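Local coordinates for protein Lysine/ornithine decarboxylase (Selenomonas ruminantium, PDB 5GJO) that decarboxylates both L-lysine and L-ornithine, with the help of pyridoxal 5'-phosphate, to give cadaverine and putrescine, at residues Glu193-Ala198 against Asn241-Arg246; Leu212-Ile217 against Ala252-Pro257; His307-Gly312 against Lys344-Glu349. The protein carries 2 engineered substitutions. All blocks are in the same frame, centred on the assembly; numbering follows the deposited sequence.

Contacts 1 and 2 form two layers of one pyridoxal-binding barrel and illustrate how such a fold divides its labour. Contact 1 pairs two outer helices, and contact 2, centred 11 Å away, pairs the strands beneath them. The layers interlock through L195 CD2 on L215 CD2 (3.6 Å) and I244 CG2 on V253 CG2 (3.7 Å). At its far end contact 2 reaches the cofactor through E256 and P257, whereas contact 1 lies away from the annotated sites. Contact 3 belongs to a separate mixed beta sheet on the opposite side of the chain's centre; its centre is 41 Å from that of contact 2, and their nearest atoms are about 14 Å apart.

Contact 1: residues Glu193-Ala198 against Asn241-Arg246; sequences EALLVA and NKQIDR
Q243 and L195 make the main join between two neighbouring helices of the (beta/alpha)8 barrel, with L196 adding a third side chain. The helices run nearly parallel: the segment axes diverge by 14° and come no closer than 10.1 Å, so that side chains fill the gap. L195 and Q243 lie alongside one another, pointing opposite ways. The leucine lays CD1 against Q243 CG at 3.6 Å, and the same methyl reaches I244 CG1 at 3.9 Å, where the contact becomes wholly apolar on the side nearer the barrel strands. Q243 leaves its helix with CG anti to the backbone N (chi1 -177°), then bends at chi2, which swings the amide across the end of L196 at about a right angle. There NE2 lies 3.7 Å from L196 CG without a polar partner on that leucine; it is hydrogen-bonded instead to E192 O. A polar side chain thus bridges the two helices, its aliphatic part packing on L195 and its amide NE2 gripping a backbone carbonyl of the other helix. The other end of the amide is held within its own helix: R246 NH1 donates to Q243 OE1 over 2.9 Å, with the oxygen in the guanidinium plane.

Contact 2: residues Leu212-Ile217 against Ala252-Pro257; sequences LTDLDI and AVWTEP. With PLP (pyridoxal-5'-phosphate), chain H.
E256 and D216 bring their carboxylates together at the end of two parallel barrel strands, beside the ring nitrogen of pyridoxal phosphate. Followed outward, E256 begins with CB 3.5 Å from PLP N1. Its CG, anti to the carbonyl carbon (chi1 -61°), runs beside D216 and lies 3.3 Å from D216 OD1, and from there the chain is extended. CD faces D216 OD2, after which the two oxygens part company: OE1 turns to PLP N1 at 2.8 Å, while OE2 comes to 2.5 Å from D216 OD2. The two carboxylate planes stand 87° apart. D216 OD1 is hydrogen-bonded to G218 N, which helps to fix the carboxylate; touching E256 rather than the cofactor, D216 is a second-shell residue. E256 itself is an acid facing the pyridine nitrogen, as in relatives of the ornithine decarboxylase family.

Behind the pocket the strands pair in regular parallel fashion, L215 giving N to A252 O and taking W254 N on its own O, and I217 N closing the run on W254 O. The W254 indole adds a side-chain bond: NE1 donates to D214 OD2 over 2.9 Å, meeting that oxygen on its anti side but 33° out of the carboxylate plane, the two nearly parallel planes being offset. D214 OD2 also forms a salt bridge with R113, which in turn makes a cation-pi contact with W254. Opposite these residues, I217 CG2 packs on V253 CG1 at 4.0 Å.

Strands 214-216 and 252-255 belong to a beta-alpha-beta unit joined through helix 233-247. Strand 173-178 flanks the first and strand 45-50 the second, which lets 252-255 close the barrel, while L215 turns outward to helix 189-207.

Contact 3: residues His307-Gly312 against Lys344-Glu349; sequences HCFGKG and KVLVTE
H307 and L346 form an antiparallel hydrogen-bonded pair, and the contact is tightest around them. H307 N donates to L346 O over 2.8 Å, and L346 N returns the bond to H307 O at 3.0 Å, almost straight at 173°. The imidazole adds to this grip. With CG beside its own backbone N (chi1 -52°), ND1 is turned back to the carbonyl that the backbone N already uses, and makes a weak bond of 3.4 Å to L346 O. Farther out, the ring crosses T348 at about a right angle, bringing CE1 to 3.5 Å from T348 CG2. An alanine here would remove the ring, and T348 CG2 would probably be left with a gap beside it and L346 O held by the backbone N-H without the weak ND1 bond.

Toward F309 the two backbones draw apart. C308 SG touches V345 CG1 at 4.1 Å, and F309 N no longer reaches the opposite backbone: a water accepts from it and donates to K344 O, filling the widened step. The F309 ring still follows the strand, its edge presented in plane to K344 O, with CZ lying 4.0 Å from L346 CB. Beyond this ring the segment runs through G310 and K311 into solvent, having left its partner behind. The case shows how a short beta pairing fades, from direct bonds through water to open loop.

Strand 344-347 is held between two antiparallel neighbours, 306-307 on this edge and the long 266-276 on the other, where V345 and V347 bond through their backbones to T270 and L268. Helix 9-18 lies along F309, K344 and L346, tying the beta sheet to the start of the chain.

Contact 1: residues Glu193-Ala198 against Asn241-Arg246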
loop_
_atom_site.group_PDB
_atom_site.type_symbol
_atom_site.label_atom_id
_atom_site.label_comp_id
_atom_site.label_asym_id
_atom_site.label_seq_id
_atom_site.Cartn_x
_atom_site.Cartn_y
_atom_site.Cartn_z
ATOM N N GLU A 193 -20.527 -12.680 -24.257
ATOM C CA GLU A 193 -21.747 -12.874 -23.477
ATOM C C GLU A 193 -22.364 -11.559 -22.949
ATOM O O GLU A 193 -23.540 -11.344 -23.060
ATOM C CB GLU A 193 -21.496 -13.847 -22.318
ATOM C CG GLU A 193 -22.594 -13.872 -21.265
ATOM C CD GLU A 193 -22.413 -14.925 -20.170
ATOM O OE1 GLU A 193 -21.890 -15.999 -20.466
ATOM O OE2 GLU A 193 -22.832 -14.677 -19.038
ATOM N N ALA A 194 -21.535 -10.682 -22.408
ATOM C CA ALA A 194 -21.973 -9.380 -21.929
ATOM C C ALA A 194 -22.576 -8.537 -23.019
ATOM O O ALA A 194 -23.620 -7.834 -22.788
ATOM C CB ALA A 194 -20.820 -8.695 -21.242
ATOM N N LEU A 195 -21.964 -8.614 -24.175
ATOM C CA LEU A 195 -22.482 -7.972 -25.369
ATOM C C LEU A 195 -23.896 -8.430 -25.773
ATOM O O LEU A 195 -24.769 -7.583 -26.109
ATOM C CB LEU A 195 -21.502 -8.100 -26.516
ATOM C CG LEU A 195 -20.298 -7.150 -26.263
ATOM C CD1 LEU A 195 -19.231 -7.537 -27.272
ATOM C CD2 LEU A 195 -20.552 -5.645 -26.301
ATOM N N LEU A 196 -24.152 -9.714 -25.657
ATOM C CA LEU A 196 -25.503 -10.270 -26.042
ATOM C C LEU A 196 -26.494 -9.781 -25.031
ATOM O O LEU A 196 -27.609 -9.435 -25.357
ATOM C CB LEU A 196 -25.504 -11.789 -26.027
ATOM C CG LEU A 196 -24.724 -12.346 -27.224
ATOM C CD1 LEU A 196 -24.188 -13.723 -26.995
ATOM C CD2 LEU A 196 -25.516 -12.381 -28.525
ATOM N N VAL A 197 -26.119 -9.817 -23.763
ATOM C CA VAL A 197 -27.003 -9.313 -22.718
ATOM C C VAL A 197 -27.366 -7.850 -22.913
ATOM O O VAL A 197 -28.555 -7.428 -22.839
ATOM C CB VAL A 197 -26.395 -9.522 -21.295
ATOM C CG1 VAL A 197 -27.249 -8.867 -20.233
ATOM C CG2 VAL A 197 -26.242 -11.039 -21.007
ATOM N N ALA A 198 -26.346 -7.052 -23.225
ATOM C CA ALA A 198 -26.578 -5.621 -23.433
ATOM C C ALA A 198 -27.495 -5.370 -24.659
ATOM O O ALA A 198 -28.320 -4.440 -24.625
ATOM C CB ALA A 198 -25.239 -4.866 -23.589
ATOM N N ASN A 241 -14.297 -7.112 -31.213
ATOM C CA ASN A 241 -14.685 -6.157 -32.252
ATOM C C ASN A 241 -15.757 -6.781 -33.174
ATOM O O ASN A 241 -16.755 -6.078 -33.495
ATOM C CB ASN A 241 -13.473 -5.708 -33.072
ATOM C CG ASN A 241 -13.734 -4.464 -33.818
ATOM O OD1 ASN A 241 -13.811 -3.373 -33.282
ATOM N ND2 ASN A 241 -13.904 -4.633 -35.126
ATOM N N LYS A 242 -15.579 -8.062 -33.497
ATOM C CA LYS A 242 -16.482 -8.795 -34.417
ATOM C C LYS A 242 -17.893 -8.812 -33.777
ATOM O O LYS A 242 -18.938 -8.565 -34.473
ATOM C CB LYS A 242 -15.972 -10.182 -34.747
ATOM C CG LYS A 242 -16.818 -10.925 -35.771
ATOM C CD LYS A 242 -16.465 -12.373 -35.889
ATOM C CE LYS A 242 -17.149 -12.965 -37.104
ATOM N NZ LYS A 242 -16.661 -14.359 -37.353
ATOM N N GLN A 243 -17.948 -9.038 -32.477
ATOM C CA GLN A 243 -19.215 -9.138 -31.796
ATOM C C GLN A 243 -19.843 -7.767 -31.655
ATOM O O GLN A 243 -21.095 -7.599 -31.699
ATOM C CB GLN A 243 -19.042 -9.815 -30.429
ATOM C CG GLN A 243 -20.345 -10.048 -29.653
ATOM C CD GLN A 243 -20.991 -11.374 -29.987
ATOM O OE1 GLN A 243 -20.963 -11.809 -31.115
ATOM N NE2 GLN A 243 -21.471 -12.073 -28.984
ATOM N N ILE A 244 -19.038 -6.717 -31.530
ATOM C CA ILE A 244 -19.586 -5.388 -31.509
ATOM C C ILE A 244 -20.131 -4.984 -32.894
ATOM O O ILE A 244 -21.195 -4.381 -32.974
ATOM C CB ILE A 244 -18.542 -4.327 -31.058
ATOM C CG1 ILE A 244 -18.139 -4.524 -29.575
ATOM C CG2 ILE A 244 -19.048 -2.904 -31.244
ATOM C CD1 ILE A 244 -16.843 -3.901 -29.242
ATOM N N ASP A 245 -19.410 -5.314 -33.955
ATOM C CA ASP A 245 -19.969 -5.027 -35.305
ATOM C C ASP A 245 -21.299 -5.780 -35.555
ATOM O O ASP A 245 -22.212 -5.241 -36.199
ATOM C CB ASP A 245 -18.982 -5.301 -36.396
ATOM C CG ASP A 245 -18.194 -4.066 -36.818
ATOM O OD1 ASP A 245 -18.657 -2.922 -36.592
ATOM O OD2 ASP A 245 -17.110 -4.293 -37.452
ATOM N N ARG A 246 -21.358 -7.020 -35.103
ATOM C CA ARG A 246 -22.485 -7.909 -35.259
ATOM C C ARG A 246 -23.691 -7.388 -34.573
ATOM O O ARG A 246 -24.786 -7.343 -35.168
ATOM C CB ARG A 246 -22.141 -9.274 -34.731
ATOM C CG ARG A 246 -23.285 -10.278 -34.761
ATOM C CD ARG A 246 -22.991 -11.396 -33.808
ATOM N NE ARG A 246 -24.000 -12.461 -33.865
ATOM C CZ ARG A 246 -24.028 -13.480 -33.043
ATOM N NH1 ARG A 246 -23.137 -13.568 -32.021
ATOM N NH2 ARG A 246 -24.904 -14.462 -33.264
#

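Contact 2: residues Leu212-Ile217 against Ala252-Pro257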
loop_
_atom_site.group_PDB
_atom_site.type_symbol
_atom_site.label_atom_id
_atom_site.label_comp_id
_atom_site.label_asym_id
_atom_site.label_seq_id
_atom_site.Cartn_x
_atom_site.Cartn_y
_atom_site.Cartn_z
ATOM N N LEU A 212 -31.087 4.226 -26.210
ATOM C CA LEU A 212 -29.702 4.182 -25.623
ATOM C C LEU A 212 -28.755 4.260 -26.796
ATOM O O LEU A 212 -28.933 3.575 -27.776
ATOM C CB LEU A 212 -29.508 2.863 -24.860
ATOM C CG LEU A 212 -30.508 2.658 -23.709
ATOM C CD1 LEU A 212 -30.259 1.346 -22.992
ATOM C CD2 LEU A 212 -30.525 3.754 -22.674
ATOM N N THR A 213 -27.773 5.087 -26.630
ATOM C CA THR A 213 -26.860 5.456 -27.715
ATOM C C THR A 213 -25.393 4.909 -27.532
ATOM O O THR A 213 -24.646 4.861 -28.517
ATOM C CB THR A 213 -26.753 6.993 -27.801
ATOM O OG1 THR A 213 -26.365 7.579 -26.587
ATOM C CG2 THR A 213 -28.127 7.665 -28.174
ATOM N N ASP A 214 -25.003 4.651 -26.284
ATOM C CA ASP A 214 -23.616 4.343 -25.913
ATOM C C ASP A 214 -23.462 3.064 -25.104
ATOM O O ASP A 214 -24.233 2.814 -24.213
ATOM C CB ASP A 214 -23.064 5.468 -25.065
ATOM C CG ASP A 214 -22.738 6.704 -25.876
ATOM O OD1 ASP A 214 -23.660 7.271 -26.445
ATOM O OD2 ASP A 214 -21.577 7.095 -25.921
ATOM N N LEU A 215 -22.415 2.303 -25.400
ATOM C CA LEU A 215 -22.151 1.059 -24.707
ATOM C C LEU A 215 -20.627 1.111 -24.310
ATOM O O LEU A 215 -19.809 1.444 -25.134
ATOM C CB LEU A 215 -22.373 -0.059 -25.631
ATOM C CG LEU A 215 -21.987 -1.447 -25.233
ATOM C CD1 LEU A 215 -22.895 -1.878 -24.057
ATOM C CD2 LEU A 215 -22.066 -2.426 -26.425
ATOM N N ASP A 216 -20.328 0.882 -23.038
ATOM C CA ASP A 216 -18.923 0.876 -22.548
ATOM C C ASP A 216 -18.658 -0.568 -22.050
ATOM O O ASP A 216 -19.248 -1.023 -21.089
ATOM C CB ASP A 216 -18.788 1.912 -21.465
ATOM C CG ASP A 216 -17.356 2.128 -20.986
ATOM O OD1 ASP A 216 -16.681 1.133 -20.750
ATOM O OD2 ASP A 216 -16.941 3.304 -20.751
ATOM N N ILE A 217 -17.739 -1.241 -22.719
ATOM C CA ILE A 217 -17.372 -2.583 -22.454
ATOM C C ILE A 217 -16.306 -2.806 -21.348
ATOM O O ILE A 217 -15.927 -3.954 -21.143
ATOM C CB ILE A 217 -16.889 -3.287 -23.736
ATOM C CG1 ILE A 217 -15.537 -2.785 -24.240
ATOM C CG2 ILE A 217 -17.936 -3.143 -24.826
ATOM C CD1 ILE A 217 -14.903 -3.775 -25.169
ATOM N N ALA A 252 -22.493 3.981 -30.351
ATOM C CA ALA A 252 -21.158 4.516 -29.947
ATOM C C ALA A 252 -20.637 3.610 -28.851
ATOM O O ALA A 252 -21.209 3.553 -27.769
ATOM C CB ALA A 252 -21.191 5.945 -29.458
ATOM N N VAL A 253 -19.606 2.851 -29.188
ATOM C CA VAL A 253 -19.008 1.877 -28.252
ATOM C C VAL A 253 -17.645 2.305 -27.772
ATOM O O VAL A 253 -16.869 2.946 -28.503
ATOM C CB VAL A 253 -18.945 0.449 -28.879
ATOM C CG1 VAL A 253 -18.477 -0.577 -27.864
ATOM C CG2 VAL A 253 -20.320 0.064 -29.475
ATOM N N TRP A 254 -17.386 1.975 -26.509
ATOM C CA TRP A 254 -16.227 2.457 -25.815
ATOM C C TRP A 254 -15.627 1.388 -24.919
ATOM O O TRP A 254 -16.261 0.372 -24.572
ATOM C CB TRP A 254 -16.572 3.637 -24.895
ATOM C CG TRP A 254 -17.331 4.660 -25.585
ATOM C CD1 TRP A 254 -18.706 4.740 -25.686
ATOM C CD2 TRP A 254 -16.793 5.739 -26.372
ATOM N NE1 TRP A 254 -19.048 5.853 -26.488
ATOM C CE2 TRP A 254 -17.900 6.450 -26.932
ATOM C CE3 TRP A 254 -15.497 6.151 -26.687
ATOM C CZ2 TRP A 254 -17.729 7.567 -27.722
ATOM C CZ3 TRP A 254 -15.331 7.320 -27.507
ATOM C CH2 TRP A 254 -16.429 7.995 -27.988
ATOM N N THR A 255 -14.345 1.586 -24.612
ATOM C CA THR A 255 -13.642 0.652 -23.716
ATOM C C THR A 255 -12.833 1.425 -22.711
ATOM O O THR A 255 -12.405 2.534 -22.978
ATOM C CB THR A 255 -12.802 -0.368 -24.564
ATOM O OG1 THR A 255 -12.158 -1.331 -23.668
ATOM C CG2 THR A 255 -11.767 0.370 -25.459
ATOM N N GLU A 256 -12.539 0.810 -21.584
ATOM C CA GLU A 256 -11.854 1.397 -20.458
ATOM C C GLU A 256 -10.619 0.553 -20.080
ATOM O O GLU A 256 -10.490 0.109 -18.932
ATOM C CB GLU A 256 -12.787 1.578 -19.214
ATOM C CG GLU A 256 -13.970 2.487 -19.463
ATOM C CD GLU A 256 -14.873 2.718 -18.250
ATOM O OE1 GLU A 256 -14.412 2.362 -17.143
ATOM O OE2 GLU A 256 -16.029 3.277 -18.423
ATOM N N PRO A 257 -9.687 0.330 -20.999
ATOM C CA PRO A 257 -8.486 -0.416 -20.629
ATOM C C PRO A 257 -7.630 0.354 -19.618
ATOM O O PRO A 257 -7.354 1.571 -19.798
ATOM C CB PRO A 257 -7.720 -0.540 -21.961
ATOM C CG PRO A 257 -8.121 0.770 -22.657
ATOM C CD PRO A 257 -9.623 0.721 -22.404
HETATM N N1 PLP H . -12.468 0.871 -15.808
HETATM C C2 PLP H . -13.032 0.609 -14.605
HETATM C C2A PLP H . -14.363 1.217 -14.251
HETATM C C3 PLP H . -12.341 -0.275 -13.633
HETATM O O3 PLP H . -12.888 -0.554 -12.418
HETATM C C4 PLP H . -11.035 -0.844 -14.036
HETATM C C4A PLP H . -10.271 -1.736 -13.136
HETATM O O4A PLP H . -10.452 -1.689 -11.931
HETATM C C5 PLP H . -10.527 -0.480 -15.381
HETATM C C6 PLP H . -11.283 0.363 -16.191
HETATM C C5A PLP H . -9.202 -1.019 -15.866
HETATM O O4P PLP H . -9.187 -2.438 -15.727
HETATM P P PLP H . -7.998 -3.310 -16.375
HETATM O O1P PLP H . -8.127 -3.056 -17.858
HETATM O O2P PLP H . -8.314 -4.725 -15.955
HETATM O O3P PLP H . -6.746 -2.738 -15.752
#

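Contact 3: residues His307-Gly312 against Lys344-Glu349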
loop_
_atom_site.group_PDB
_atom_site.type_symbol
_atom_site.label_atom_id
_atom_site.label_comp_id
_atom_site.label_asym_id
_atom_site.label_seq_id
_atom_site.Cartn_x
_atom_site.Cartn_y
_atom_site.Cartn_z
ATOM N N HIS A 307 14.545 -10.666 -13.691
ATOM C CA HIS A 307 15.710 -10.998 -14.491
ATOM C C HIS A 307 16.973 -10.661 -13.742
ATOM O O HIS A 307 17.188 -9.507 -13.378
ATOM C CB HIS A 307 15.705 -10.290 -15.865
ATOM C CG HIS A 307 14.415 -10.498 -16.601
ATOM N ND1 HIS A 307 13.322 -9.622 -16.526
ATOM C CD2 HIS A 307 13.979 -11.553 -17.314
ATOM C CE1 HIS A 307 12.306 -10.115 -17.213
ATOM N NE2 HIS A 307 12.660 -11.295 -17.672
ATOM N N CYS A 308 17.832 -11.651 -13.567
ATOM C CA CYS A 308 19.147 -11.456 -12.914
ATOM C C CYS A 308 20.197 -11.533 -13.983
ATOM O O CYS A 308 20.067 -12.258 -14.946
ATOM C CB CYS A 308 19.401 -12.534 -11.860
ATOM S SG CYS A 308 18.170 -12.558 -10.544
ATOM N N PHE A 309 21.270 -10.852 -13.832
ATOM C CA PHE A 309 22.313 -10.920 -14.882
ATOM C C PHE A 309 23.532 -11.759 -14.317
ATOM O O PHE A 309 23.810 -11.759 -13.104
ATOM C CB PHE A 309 22.689 -9.478 -15.283
ATOM C CG PHE A 309 21.555 -8.657 -15.843
ATOM C CD1 PHE A 309 21.064 -8.868 -17.116
ATOM C CD2 PHE A 309 20.929 -7.681 -15.074
ATOM C CE1 PHE A 309 20.045 -8.146 -17.651
ATOM C CE2 PHE A 309 19.878 -6.958 -15.611
ATOM C CZ PHE A 309 19.408 -7.197 -16.869
ATOM N N GLY A 310 24.280 -12.432 -15.178
ATOM C CA GLY A 310 25.441 -13.263 -14.766
ATOM C C GLY A 310 25.335 -14.620 -15.411
ATOM O O GLY A 310 24.228 -15.180 -15.466
ATOM N N LYS A 311 26.470 -15.185 -15.885
ATOM C CA LYS A 311 26.460 -16.417 -16.762
ATOM C C LYS A 311 26.830 -17.767 -16.073
ATOM O O LYS A 311 26.837 -18.829 -16.786
ATOM C CB LYS A 311 27.395 -16.250 -18.020
ATOM C CG LYS A 311 27.161 -14.993 -18.886
ATOM C CD LYS A 311 28.229 -14.842 -19.979
ATOM C CE LYS A 311 28.172 -13.469 -20.654
ATOM N NZ LYS A 311 28.218 -13.602 -22.140
ATOM N N GLY A 312 27.151 -17.689 -14.759
ATOM C CA GLY A 312 27.545 -18.826 -13.923
ATOM C C GLY A 312 26.382 -19.641 -13.392
ATOM O O GLY A 312 25.218 -19.396 -13.723
ATOM N N LYS A 344 22.582 -4.918 -10.092
ATOM C CA LYS A 344 21.229 -4.498 -10.386
ATOM C C LYS A 344 20.476 -5.672 -10.968
ATOM O O LYS A 344 21.021 -6.436 -11.717
ATOM C CB LYS A 344 21.190 -3.321 -11.359
ATOM C CG LYS A 344 21.619 -1.997 -10.750
ATOM C CD LYS A 344 23.121 -1.956 -10.621
ATOM C CE LYS A 344 23.597 -0.679 -9.974
ATOM N NZ LYS A 344 23.483 -0.645 -8.489
ATOM N N VAL A 345 19.227 -5.801 -10.573
ATOM C CA VAL A 345 18.305 -6.710 -11.202
ATOM C C VAL A 345 17.213 -5.924 -11.895
ATOM O O VAL A 345 16.971 -4.708 -11.595
ATOM C CB VAL A 345 17.685 -7.757 -10.221
ATOM C CG1 VAL A 345 18.801 -8.622 -9.648
ATOM C CG2 VAL A 345 16.812 -7.138 -9.155
ATOM N N LEU A 346 16.560 -6.634 -12.806
ATOM C CA LEU A 346 15.532 -6.013 -13.655
ATOM C C LEU A 346 14.209 -6.708 -13.566
ATOM O O LEU A 346 14.152 -7.919 -13.710
ATOM C CB LEU A 346 16.018 -5.969 -15.108
ATOM C CG LEU A 346 15.075 -5.399 -16.186
ATOM C CD1 LEU A 346 14.984 -3.891 -16.096
ATOM C CD2 LEU A 346 15.472 -5.831 -17.642
ATOM N N VAL A 347 13.119 -5.944 -13.362
ATOM C CA VAL A 347 11.811 -6.522 -13.372
ATOM C C VAL A 347 11.002 -5.919 -14.533
ATOM O O VAL A 347 10.883 -4.658 -14.657
ATOM C CB VAL A 347 11.036 -6.310 -12.051
ATOM C CG1 VAL A 347 9.729 -7.091 -12.048
ATOM C CG2 VAL A 347 11.884 -6.775 -10.904
ATOM N N THR A 348 10.474 -6.782 -15.388
ATOM C CA THR A 348 9.792 -6.359 -16.655
ATOM C C THR A 348 8.275 -6.365 -16.436
ATOM O O THR A 348 7.828 -6.897 -15.409
ATOM C CB THR A 348 10.212 -7.144 -17.913
ATOM O OG1 THR A 348 10.029 -8.588 -17.713
ATOM C CG2 THR A 348 11.619 -6.815 -18.217
ATOM N N GLU A 349 7.505 -5.816 -17.375
ATOM C CA GLU A 349 6.046 -5.833 -17.303
ATOM C C GLU A 349 5.556 -5.330 -15.925
ATOM O O GLU A 349 4.661 -5.961 -15.303
ATOM C CB GLU A 349 5.473 -7.230 -17.639
ATOM C CG GLU A 349 5.733 -7.651 -19.127
ATOM C CD GLU A 349 7.130 -8.145 -19.378
ATOM O OE1 GLU A 349 7.623 -9.055 -18.695
ATOM O OE2 GLU A 349 7.802 -7.624 -20.280
HETATM O O HOH W 1 21.660 -9.246 -11.714
#